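Local coordinates for acyl-ACP thioesterase (PDB 2ESS), which probably hydrolyses the thioester of fatty acyl-acyl carrier proteins, releasing free fatty acids, at residues Phe13-Pro17 with Phe18-Phe22; Gly24-Met28 with Gly29-Asn33; Thr52-Asp56 with Asn57-Val61; Ser134-Asp137 with Tyr138-Asp141. All blocks are in the same frame, centred on the assembly; numbering follows the deposited sequence.

Contact 1: residues Phe13-Pro17 with Phe18-Phe22; sequences FVAEP and FHVDF
Glu16 and His19 lie side by side on one flank of a tight bend whose corner is Pro17. The carboxylate runs beside the imidazole with the two planes only 25° apart, and Glu16 OE1 comes to 3.0 Å from His19 CE1. OE1 is also near ND1, but at an angle too poor for a hydrogen bond. Each starts beside its own backbone N (chi1 -47° in Glu16, -72° in His19), and the turn brings the two together on the same flank. The firmer grip on Glu16 comes from outside: OE1 accepts a hydrogen bond from ND2 of Asn33 of the second subunit and a weak one from Asn37 of that subunit. An alanine at Glu16 would remove the carboxylate and would probably cost Asn33 of the second subunit its acceptor, leaving the imidazole of His19 freer to turn. Pro17 turns the chain at the corner; its ring packs against Gln75 and Tyr76 of a neighbouring loop. Its carbonyl O meets Val20 CG2 at 3.5 Å, and a water donates to both Pro17 O and Val20 O, tying the far end of the bend together. On the inside, His19 N bonds to Glu16 O at 2.9 Å, from above the carbonyl plane. With proline second and Phe18 third, this is a type I beta turn, leading the chain away from strand 9-14 beside the dimer interface.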
loop_
_atom_site.group_PDB
_atom_site.type_symbol
_atom_site.label_atom_id
_atom_site.label_comp_id
_atom_site.label_asym_id
_atom_site.label_seq_id
_atom_site.Cartn_x
_atom_site.Cartn_y
_atom_site.Cartn_z
ATOM N N PHE A 13 -4.822 -12.974 -6.566
ATOM C CA PHE A 13 -5.101 -11.629 -6.072
ATOM C C PHE A 13 -6.306 -10.989 -6.757
ATOM O O PHE A 13 -6.773 -11.455 -7.784
ATOM C CB PHE A 13 -3.886 -10.751 -6.290
ATOM C CG PHE A 13 -2.662 -11.269 -5.651
ATOM C CD1 PHE A 13 -2.501 -11.157 -4.280
ATOM C CD2 PHE A 13 -1.686 -11.917 -6.394
ATOM C CE1 PHE A 13 -1.365 -11.667 -3.663
ATOM C CE2 PHE A 13 -0.531 -12.412 -5.782
ATOM C CZ PHE A 13 -0.372 -12.288 -4.424
ATOM N N VAL A 14 -6.791 -9.915 -6.160
ATOM C CA VAL A 14 -7.757 -9.022 -6.808
ATOM C C VAL A 14 -7.183 -7.608 -6.745
ATOM O O VAL A 14 -6.677 -7.204 -5.689
ATOM C CB VAL A 14 -9.109 -9.050 -6.078
ATOM C CG1 VAL A 14 -10.104 -8.097 -6.752
ATOM C CG2 VAL A 14 -9.666 -10.464 -6.041
ATOM N N ALA A 15 -7.273 -6.843 -7.842
ATOM C CA ALA A 15 -6.821 -5.441 -7.863
ATOM C C ALA A 15 -7.781 -4.504 -7.060
ATOM O O ALA A 15 -8.869 -4.162 -7.507
ATOM C CB ALA A 15 -6.675 -4.955 -9.301
ATOM N N GLU A 16 -7.351 -4.080 -5.881
ATOM C CA GLU A 16 -8.183 -3.256 -5.007
ATOM C C GLU A 16 -8.123 -1.776 -5.408
ATOM O O GLU A 16 -7.088 -1.299 -5.943
ATOM C CB GLU A 16 -7.698 -3.360 -3.542
ATOM C CG GLU A 16 -7.424 -4.766 -3.012
ATOM C CD GLU A 16 -6.529 -4.768 -1.728
ATOM O OE1 GLU A 16 -6.234 -3.664 -1.168
ATOM O OE2 GLU A 16 -6.108 -5.880 -1.298
ATOM N N PRO A 17 -9.194 -1.007 -5.092
ATOM C CA PRO A 17 -9.328 0.406 -5.471
ATOM C C PRO A 17 -8.224 1.334 -4.992
ATOM O O PRO A 17 -7.886 2.321 -5.671
ATOM C CB PRO A 17 -10.662 0.808 -4.811
ATOM C CG PRO A 17 -11.401 -0.455 -4.687
ATOM C CD PRO A 17 -10.392 -1.472 -4.361
ATOM N N PHE A 18 -7.644 1.045 -3.837
ATOM C CA PHE A 18 -6.562 1.903 -3.332
ATOM C C PHE A 18 -5.206 1.484 -3.845
ATOM O O PHE A 18 -4.193 2.057 -3.471
ATOM C CB PHE A 18 -6.616 1.980 -1.788
ATOM C CG PHE A 18 -7.851 2.655 -1.270
ATOM C CD1 PHE A 18 -8.299 3.838 -1.838
ATOM C CD2 PHE A 18 -8.582 2.111 -0.242
ATOM C CE1 PHE A 18 -9.442 4.447 -1.389
ATOM C CE2 PHE A 18 -9.724 2.733 0.201
ATOM C CZ PHE A 18 -10.147 3.897 -0.374
ATOM N N HIS A 19 -5.195 0.464 -4.704
ATOM C CA HIS A 19 -3.993 -0.072 -5.299
ATOM C C HIS A 19 -3.923 0.154 -6.812
ATOM O O HIS A 19 -3.063 -0.431 -7.459
ATOM C CB HIS A 19 -3.942 -1.571 -5.032
ATOM C CG HIS A 19 -3.636 -1.908 -3.606
ATOM N ND1 HIS A 19 -3.744 -3.188 -3.105
ATOM C CD2 HIS A 19 -3.210 -1.129 -2.578
ATOM C CE1 HIS A 19 -3.395 -3.180 -1.829
ATOM N NE2 HIS A 19 -3.065 -1.944 -1.487
ATOM N N VAL A 20 -4.818 0.974 -7.356
ATOM C CA VAL A 20 -4.787 1.318 -8.773
ATOM C C VAL A 20 -4.591 2.797 -8.988
ATOM O O VAL A 20 -4.819 3.588 -8.087
ATOM C CB VAL A 20 -6.056 0.844 -9.523
ATOM C CG1 VAL A 20 -6.202 -0.682 -9.402
ATOM C CG2 VAL A 20 -7.313 1.684 -9.092
ATOM N N ASP A 21 -4.169 3.175 -10.200
ATOM C CA ASP A 21 -3.941 4.572 -10.561
ATOM C C ASP A 21 -5.168 5.226 -11.169
ATOM O O ASP A 21 -6.257 4.631 -11.181
ATOM C CB ASP A 21 -2.713 4.715 -11.480
ATOM C CG ASP A 21 -2.877 4.009 -12.864
ATOM O OD1 ASP A 21 -4.018 3.740 -13.315
ATOM O OD2 ASP A 21 -1.814 3.730 -13.482
ATOM N N PHE A 22 -4.997 6.458 -11.659
ATOM C CA PHE A 22 -6.117 7.207 -12.182
ATOM C C PHE A 22 -6.726 6.606 -13.449
ATOM O O PHE A 22 -7.853 6.963 -13.790
ATOM C CB PHE A 22 -5.788 8.685 -12.394
ATOM C CG PHE A 22 -4.844 8.939 -13.519
ATOM C CD1 PHE A 22 -5.318 9.140 -14.813
ATOM C CD2 PHE A 22 -3.473 8.954 -13.298
ATOM C CE1 PHE A 22 -4.447 9.379 -15.861
ATOM C CE2 PHE A 22 -2.594 9.215 -14.349
ATOM C CZ PHE A 22 -3.075 9.416 -15.631
HETATM O O HOH W 1 -5.719 4.665 -5.532
#

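Contact 2: residues Gly24-Met28 with Gly29-Asn33; sequences GRLTM and GVLGN
Thr27 and Leu31, like Met28 and Gly32, meet through flat peptide groups rather than aromatic rings. Leu31 N comes to Thr27 O at 3.0 Å, tilted 16° from the carbonyl plane, and Gly32 N comes to Met28 O at 2.8 Å, tilted 25°. These are the first i to i+4 bonds of the helix. Within this first turn Val30 N is capped by a side chain: it donates to Thr27 OG1 at 3.2 Å in a fairly straight bond. The threonine hydroxyl sits between its own backbone N and carbonyl carbon (chi1 64°), a rotation that turns OG1 to the amide of Val30, and Val30 CG2 presses on the same oxygen. A valine in place of Thr27 would lack this oxygen and would probably leave Val30 N without its capping acceptor, with the first turn less firmly closed.

Leu26, one residue ahead of the cap, works on the apolar side. Its CD1 lies 3.9 Å from Val30 CG1 and its CD2 4.2 Å from Leu31 CB, the leucine crossing both side chains at about a right angle. Met28, present as selenomethionine, is bent along its chain and packs on strand 58-69 and on Ile182 and Leu186 of helix 178-186, with Leu31 beside it. Thr27 as N-cap, with Leu26 before it touching Leu31 four residues past the cap, makes a capped N-terminus with a hydrophobic staple, and it starts helix 28-45, the long helix held against the curved sheet of the N-terminal hot-dog domain.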
loop_
_atom_site.group_PDB
_atom_site.type_symbol
_atom_site.label_atom_id
_atom_site.label_comp_id
_atom_site.label_asym_id
_atom_site.label_seq_id
_atom_site.Cartn_x
_atom_site.Cartn_y
_atom_site.Cartn_z
ATOM N N GLY A 24 -7.254 3.338 -13.466
ATOM C CA GLY A 24 -7.828 2.106 -12.890
ATOM C C GLY A 24 -6.940 0.875 -12.980
ATOM O O GLY A 24 -7.411 -0.223 -12.816
ATOM N N ARG A 25 -5.657 1.057 -13.267
ATOM C CA ARG A 25 -4.719 -0.057 -13.437
ATOM C C ARG A 25 -3.836 -0.145 -12.236
ATOM O O ARG A 25 -3.445 0.878 -11.685
ATOM C CB ARG A 25 -3.799 0.194 -14.638
ATOM C CG ARG A 25 -4.517 0.380 -15.947
ATOM C CD ARG A 25 -4.939 -0.944 -16.463
ATOM N NE ARG A 25 -5.941 -0.833 -17.506
ATOM C CZ ARG A 25 -6.431 -1.865 -18.177
ATOM N NH1 ARG A 25 -5.973 -3.081 -17.947
ATOM N NH2 ARG A 25 -7.378 -1.675 -19.103
ATOM N N LEU A 26 -3.514 -1.375 -11.865
ATOM C CA LEU A 26 -2.656 -1.709 -10.730
ATOM C C LEU A 26 -1.366 -0.901 -10.824
ATOM O O LEU A 26 -0.786 -0.736 -11.918
ATOM C CB LEU A 26 -2.342 -3.206 -10.762
ATOM C CG LEU A 26 -1.842 -3.909 -9.479
ATOM C CD1 LEU A 26 -3.006 -4.036 -8.508
ATOM C CD2 LEU A 26 -1.262 -5.311 -9.814
ATOM N N THR A 27 -0.918 -0.356 -9.702
ATOM C CA THR A 27 0.248 0.486 -9.753
ATOM C C THR A 27 1.486 -0.442 -9.756
ATOM O O THR A 27 1.434 -1.574 -9.256
ATOM C CB THR A 27 0.327 1.479 -8.561
ATOM O OG1 THR A 27 0.472 0.742 -7.342
ATOM C CG2 THR A 27 -0.943 2.388 -8.479
HETATM N N MSE A 28 2.594 0.079 -10.263
HETATM C CA MSE A 28 3.865 -0.642 -10.278
HETATM C C MSE A 28 4.343 -1.007 -8.889
HETATM O O MSE A 28 4.909 -2.108 -8.698
HETATM C CB MSE A 28 4.971 0.182 -10.954
HETATM C CG MSE A 28 6.233 -0.617 -11.318
HETATM SE SE MSE A 28 5.824 -1.979 -12.703
HETATM C CE MSE A 28 5.104 -0.829 -14.038
ATOM N N GLY A 29 4.204 -0.064 -7.954
ATOM C CA GLY A 29 4.578 -0.251 -6.563
ATOM C C GLY A 29 3.816 -1.422 -5.957
ATOM O O GLY A 29 4.411 -2.283 -5.310
ATOM N N VAL A 30 2.513 -1.488 -6.213
ATOM C CA VAL A 30 1.684 -2.589 -5.662
ATOM C C VAL A 30 2.031 -3.906 -6.305
ATOM O O VAL A 30 2.070 -4.930 -5.604
ATOM C CB VAL A 30 0.161 -2.296 -5.788
ATOM C CG1 VAL A 30 -0.658 -3.550 -5.482
ATOM C CG2 VAL A 30 -0.199 -1.136 -4.850
ATOM N N LEU A 31 2.294 -3.897 -7.610
ATOM C CA LEU A 31 2.740 -5.114 -8.306
ATOM C C LEU A 31 4.059 -5.617 -7.729
ATOM O O LEU A 31 4.183 -6.791 -7.458
ATOM C CB LEU A 31 2.915 -4.907 -9.797
ATOM C CG LEU A 31 3.378 -6.119 -10.608
ATOM C CD1 LEU A 31 2.464 -7.356 -10.417
ATOM C CD2 LEU A 31 3.487 -5.720 -12.083
ATOM N N GLY A 32 5.042 -4.731 -7.597
ATOM C CA GLY A 32 6.311 -5.050 -6.905
ATOM C C GLY A 32 6.079 -5.670 -5.527
ATOM O O GLY A 32 6.657 -6.704 -5.215
ATOM N N ASN A 33 5.198 -5.065 -4.737
ATOM C CA ASN A 33 4.791 -5.600 -3.416
ATOM C C ASN A 33 4.306 -7.055 -3.536
ATOM O O ASN A 33 4.799 -7.947 -2.806
ATOM C CB ASN A 33 3.721 -4.728 -2.732
ATOM C CG ASN A 33 3.369 -5.232 -1.294
ATOM O OD1 ASN A 33 4.235 -5.343 -0.459
ATOM N ND2 ASN A 33 2.126 -5.586 -1.065
#

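Contact 3: residues Thr52-Asp56 with Asn57-Val61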
loop_
_atom_site.group_PDB
_atom_site.type_symbol
_atom_site.label_atom_id
_atom_site.label_comp_id
_atom_site.label_asym_id
_atom_site.label_seq_id
_atom_site.Cartn_x
_atom_site.Cartn_y
_atom_site.Cartn_z
ATOM N N THR A 52 14.756 -19.369 7.696
ATOM C CA THR A 52 15.674 -20.496 7.688
ATOM C C THR A 52 17.093 -19.997 7.586
ATOM O O THR A 52 17.941 -20.369 8.381
ATOM C CB THR A 52 15.401 -21.417 6.491
ATOM O OG1 THR A 52 14.072 -21.949 6.604
ATOM C CG2 THR A 52 16.429 -22.565 6.413
ATOM N N LEU A 53 17.359 -19.133 6.615
ATOM C CA LEU A 53 18.718 -18.561 6.466
ATOM C C LEU A 53 19.231 -17.910 7.769
ATOM O O LEU A 53 20.413 -18.071 8.134
ATOM C CB LEU A 53 18.764 -17.567 5.305
ATOM C CG LEU A 53 19.252 -18.118 3.972
ATOM C CD1 LEU A 53 18.244 -19.107 3.432
ATOM C CD2 LEU A 53 19.552 -16.985 2.965
ATOM N N ASN A 54 18.359 -17.165 8.434
ATOM C CA ASN A 54 18.722 -16.400 9.646
ATOM C C ASN A 54 19.200 -17.304 10.785
ATOM O O ASN A 54 20.096 -16.937 11.561
ATOM C CB ASN A 54 17.534 -15.544 10.153
ATOM C CG ASN A 54 17.236 -14.283 9.333
ATOM O OD1 ASN A 54 16.260 -13.614 9.642
ATOM N ND2 ASN A 54 18.025 -13.963 8.308
ATOM N N GLU A 55 18.648 -18.514 10.865
ATOM C CA GLU A 55 19.088 -19.473 11.868
ATOM C C GLU A 55 20.550 -19.847 11.722
ATOM O O GLU A 55 21.170 -20.242 12.692
ATOM C CB GLU A 55 18.249 -20.757 11.840
ATOM C CG GLU A 55 16.780 -20.538 12.138
ATOM C CD GLU A 55 16.038 -21.884 12.388
ATOM O OE1 GLU A 55 16.550 -22.707 13.202
ATOM O OE2 GLU A 55 14.961 -22.088 11.776
ATOM N N ASP A 56 21.094 -19.723 10.512
ATOM C CA ASP A 56 22.538 -19.976 10.292
ATOM C C ASP A 56 23.371 -18.740 10.017
ATOM O O ASP A 56 24.520 -18.853 9.617
ATOM C CB ASP A 56 22.705 -20.942 9.147
ATOM C CG ASP A 56 22.358 -22.342 9.552
ATOM O OD1 ASP A 56 22.965 -22.846 10.523
ATOM O OD2 ASP A 56 21.487 -22.933 8.891
ATOM N N ASN A 57 22.781 -17.591 10.294
ATOM C CA ASN A 57 23.446 -16.284 10.241
ATOM C C ASN A 57 23.625 -15.704 8.850
ATOM O O ASN A 57 24.565 -14.927 8.618
ATOM C CB ASN A 57 24.795 -16.243 10.985
ATOM C CG ASN A 57 25.008 -14.928 11.728
ATOM O OD1 ASN A 57 24.049 -14.242 12.081
ATOM N ND2 ASN A 57 26.266 -14.588 11.986
ATOM N N TYR A 58 22.737 -16.097 7.942
ATOM C CA TYR A 58 22.660 -15.509 6.613
ATOM C C TYR A 58 21.345 -14.806 6.438
ATOM O O TYR A 58 20.399 -14.994 7.236
ATOM C CB TYR A 58 22.812 -16.585 5.552
ATOM C CG TYR A 58 24.145 -17.209 5.620
ATOM C CD1 TYR A 58 25.245 -16.571 5.068
ATOM C CD2 TYR A 58 24.337 -18.413 6.270
ATOM C CE1 TYR A 58 26.498 -17.123 5.146
ATOM C CE2 TYR A 58 25.592 -18.964 6.369
ATOM C CZ TYR A 58 26.665 -18.320 5.795
ATOM O OH TYR A 58 27.923 -18.863 5.872
ATOM N N THR A 59 21.267 -13.968 5.394
ATOM C CA THR A 59 19.973 -13.462 4.963
ATOM C C THR A 59 19.993 -13.217 3.454
ATOM O O THR A 59 21.038 -13.304 2.831
ATOM C CB THR A 59 19.512 -12.172 5.715
ATOM O OG1 THR A 59 18.117 -12.009 5.520
ATOM C CG2 THR A 59 20.257 -10.904 5.188
ATOM N N TRP A 60 18.822 -12.961 2.893
ATOM C CA TRP A 60 18.655 -12.618 1.492
ATOM C C TRP A 60 18.535 -11.119 1.349
ATOM O O TRP A 60 17.878 -10.486 2.176
ATOM C CB TRP A 60 17.351 -13.212 0.967
ATOM C CG TRP A 60 17.325 -14.700 0.858
ATOM C CD1 TRP A 60 16.505 -15.552 1.541
ATOM C CD2 TRP A 60 18.081 -15.512 -0.047
ATOM N NE1 TRP A 60 16.728 -16.849 1.141
ATOM C CE2 TRP A 60 17.667 -16.852 0.145
ATOM C CE3 TRP A 60 19.038 -15.238 -1.032
ATOM C CZ2 TRP A 60 18.233 -17.913 -0.558
ATOM C CZ3 TRP A 60 19.585 -16.294 -1.749
ATOM C CH2 TRP A 60 19.187 -17.614 -1.498
ATOM N N VAL A 61 19.171 -10.567 0.310
ATOM C CA VAL A 61 18.983 -9.156 -0.027
ATOM C C VAL A 61 18.674 -9.024 -1.507
ATOM O O VAL A 61 19.319 -9.619 -2.332
ATOM C CB VAL A 61 20.196 -8.264 0.362
ATOM C CG1 VAL A 61 20.280 -8.119 1.874
ATOM C CG2 VAL A 61 21.495 -8.810 -0.192
HETATM O O HOH W 2 21.475 -14.816 13.047
#
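Leu53 O takes two backbone donors from opposite faces of its carbonyl plane, Tyr58 N at 3.1 Å and Asp56 N at 3.0 Å, while Asn57 N reaches back to Asn54 O at 3.0 Å. With Asn57 at positive phi (78°), this is a Schellman motif ending the helix. A water bridges Asn54 O and Asn57 OD1 across the turn, and Asn57 ND2 goes on to Asn120. The Asn54 amide spans the break, its CG beside the backbone N (chi1 -75°), which leaves ND2 by the start of the strand: ND2 donates to Tyr58 O at 2.8 Å, with the acceptor in the amide plane and the donor in the carbonyl plane. The same nitrogen makes a weak bond to Thr59 OG1 at 3.4 Å. Leu53 CD2 sits over one face of the Trp60 indole, 3.4 Å from the centroid of the five-membered ring and 13° off the normal, a CH-pi contact. That indole is held in turn by NE1 bonding to Phe48 O. Leu53 and Tyr58 also touch Met116. Thus the end of helix 50-55 is folded back onto the start of strand 58-69, which pairs antiparallel with strand 106-118, Thr59 bonding to Ile117.

Contact 4: residues Ser134-Asp137 with Tyr138-Asp141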
loop_
_atom_site.group_PDB
_atom_site.type_symbol
_atom_site.label_atom_id
_atom_site.label_comp_id
_atom_site.label_asym_id
_atom_site.label_seq_id
_atom_site.Cartn_x
_atom_site.Cartn_y
_atom_site.Cartn_z
ATOM N N SER A 134 17.324 -26.685 0.883
ATOM C CA SER A 134 16.360 -27.220 -0.027
ATOM C C SER A 134 16.296 -26.436 -1.348
ATOM O O SER A 134 15.622 -26.860 -2.262
ATOM C CB SER A 134 15.002 -27.192 0.666
ATOM O OG SER A 134 14.635 -25.873 1.026
ATOM N N ILE A 135 16.960 -25.296 -1.450
ATOM C CA ILE A 135 16.692 -24.401 -2.602
ATOM C C ILE A 135 17.008 -25.069 -3.956
ATOM O O ILE A 135 16.278 -24.889 -4.922
ATOM C CB ILE A 135 17.374 -23.017 -2.476
ATOM C CG1 ILE A 135 16.832 -22.035 -3.533
ATOM C CG2 ILE A 135 18.886 -23.114 -2.537
ATOM C CD1 ILE A 135 17.162 -20.593 -3.284
ATOM N N VAL A 136 18.086 -25.842 -4.004
ATOM C CA VAL A 136 18.560 -26.407 -5.252
ATOM C C VAL A 136 17.556 -27.371 -5.832
ATOM O O VAL A 136 17.479 -27.508 -7.051
ATOM C CB VAL A 136 19.941 -27.097 -5.106
ATOM C CG1 VAL A 136 20.239 -27.903 -6.335
ATOM C CG2 VAL A 136 21.024 -26.059 -4.858
ATOM N N ASP A 137 16.771 -28.011 -4.957
ATOM C CA ASP A 137 15.720 -28.919 -5.357
ATOM C C ASP A 137 14.591 -28.247 -6.150
ATOM O O ASP A 137 13.801 -28.925 -6.797
ATOM C CB ASP A 137 15.133 -29.633 -4.127
ATOM C CG ASP A 137 16.196 -30.371 -3.288
ATOM O OD1 ASP A 137 17.247 -30.799 -3.814
ATOM O OD2 ASP A 137 15.983 -30.517 -2.073
ATOM N N TYR A 138 14.518 -26.915 -6.108
ATOM C CA TYR A 138 13.420 -26.178 -6.717
ATOM C C TYR A 138 13.825 -25.375 -7.972
ATOM O O TYR A 138 12.999 -24.646 -8.543
ATOM C CB TYR A 138 12.763 -25.279 -5.675
ATOM C CG TYR A 138 12.032 -26.087 -4.618
ATOM C CD1 TYR A 138 10.737 -26.569 -4.849
ATOM C CD2 TYR A 138 12.642 -26.383 -3.412
ATOM C CE1 TYR A 138 10.080 -27.319 -3.875
ATOM C CE2 TYR A 138 12.028 -27.139 -2.466
ATOM C CZ TYR A 138 10.742 -27.596 -2.684
ATOM O OH TYR A 138 10.135 -28.321 -1.691
ATOM N N ILE A 139 15.065 -25.548 -8.427
ATOM C CA ILE A 139 15.500 -24.936 -9.689
ATOM C C ILE A 139 14.607 -25.441 -10.833
ATOM O O ILE A 139 14.408 -26.635 -10.997
ATOM C CB ILE A 139 16.995 -25.195 -9.983
ATOM C CG1 ILE A 139 17.857 -24.384 -9.013
ATOM C CG2 ILE A 139 17.321 -24.813 -11.438
ATOM C CD1 ILE A 139 19.208 -24.946 -8.750
ATOM N N CYS A 140 14.075 -24.512 -11.615
ATOM C CA CYS A 140 12.972 -24.770 -12.475
ATOM C C CYS A 140 13.235 -24.071 -13.808
ATOM O O CYS A 140 13.693 -22.910 -13.845
ATOM C CB CYS A 140 11.716 -24.212 -11.782
ATOM S SG CYS A 140 10.214 -24.140 -12.753
ATOM N N ASP A 141 12.890 -24.772 -14.884
ATOM C CA ASP A 141 13.145 -24.330 -16.258
ATOM C C ASP A 141 11.973 -23.573 -16.913
ATOM O O ASP A 141 11.969 -23.373 -18.118
ATOM C CB ASP A 141 13.537 -25.551 -17.131
ATOM C CG ASP A 141 12.365 -26.526 -17.391
ATOM O OD1 ASP A 141 11.232 -26.336 -16.863
ATOM O OD2 ASP A 141 12.582 -27.505 -18.140
#
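Tyr138 N donates to Ile135 O at 2.9 Å, an N-H...O angle of 160°, coming from above the carbonyl plane. This is the shortest of three successive i to i+3 bonds that make a short 3-10 turn in the loop between strands 106-118 and 161-164. The bond after it is looser: Ile139 N reaches Val136 O at 3.4 Å, a weak bond though nearly straight at 169°. One residue earlier, Asp137 N makes the first, also weak, to Ser134 O. The Tyr138 ring is set out alongside the turn by CG standing beside the backbone N (chi1 -68°). Its edge meets backbone oxygens, with CD2 3.2 Å from Ser134 O, and Ile135 O also lies near the ring plane. Ser134 is tied to the body of the protein through OG, which bonds to Arg46 O; Tyr138 packs on Arg46 too. Ile135 points away from the turn and packs on Phe48 and Val88. Val136 and Ile139 run side by side, pointing the same way. Ile139 CD1 rests 4.0 Å from Val136 CG1 and, closer still, 3.5 Å from Val136 O.

In the fold
The four contacts come in series along the chain, in two pairs. Contacts 1 and 2 sit 7 Å apart between centres and are joined by a probable hydrogen bond from Thr27 N to His19 O (3.1 Å), so strand exit and helix start form one unit; both also touch the second subunit. Contacts 3 and 4, about 18 Å apart between centres, meet where Trp60 CZ2 packs on Ile135 CD1. Contacts 2 and 3 lie on opposite sides of the chain's centre, about 28 Å apart between centres. Contacts 1 to 3, all in the N-terminal hot-dog domain, mark the exit from strand 9-14, the start of helix 28-45 and the passage from helix 50-55 into strand 58-69.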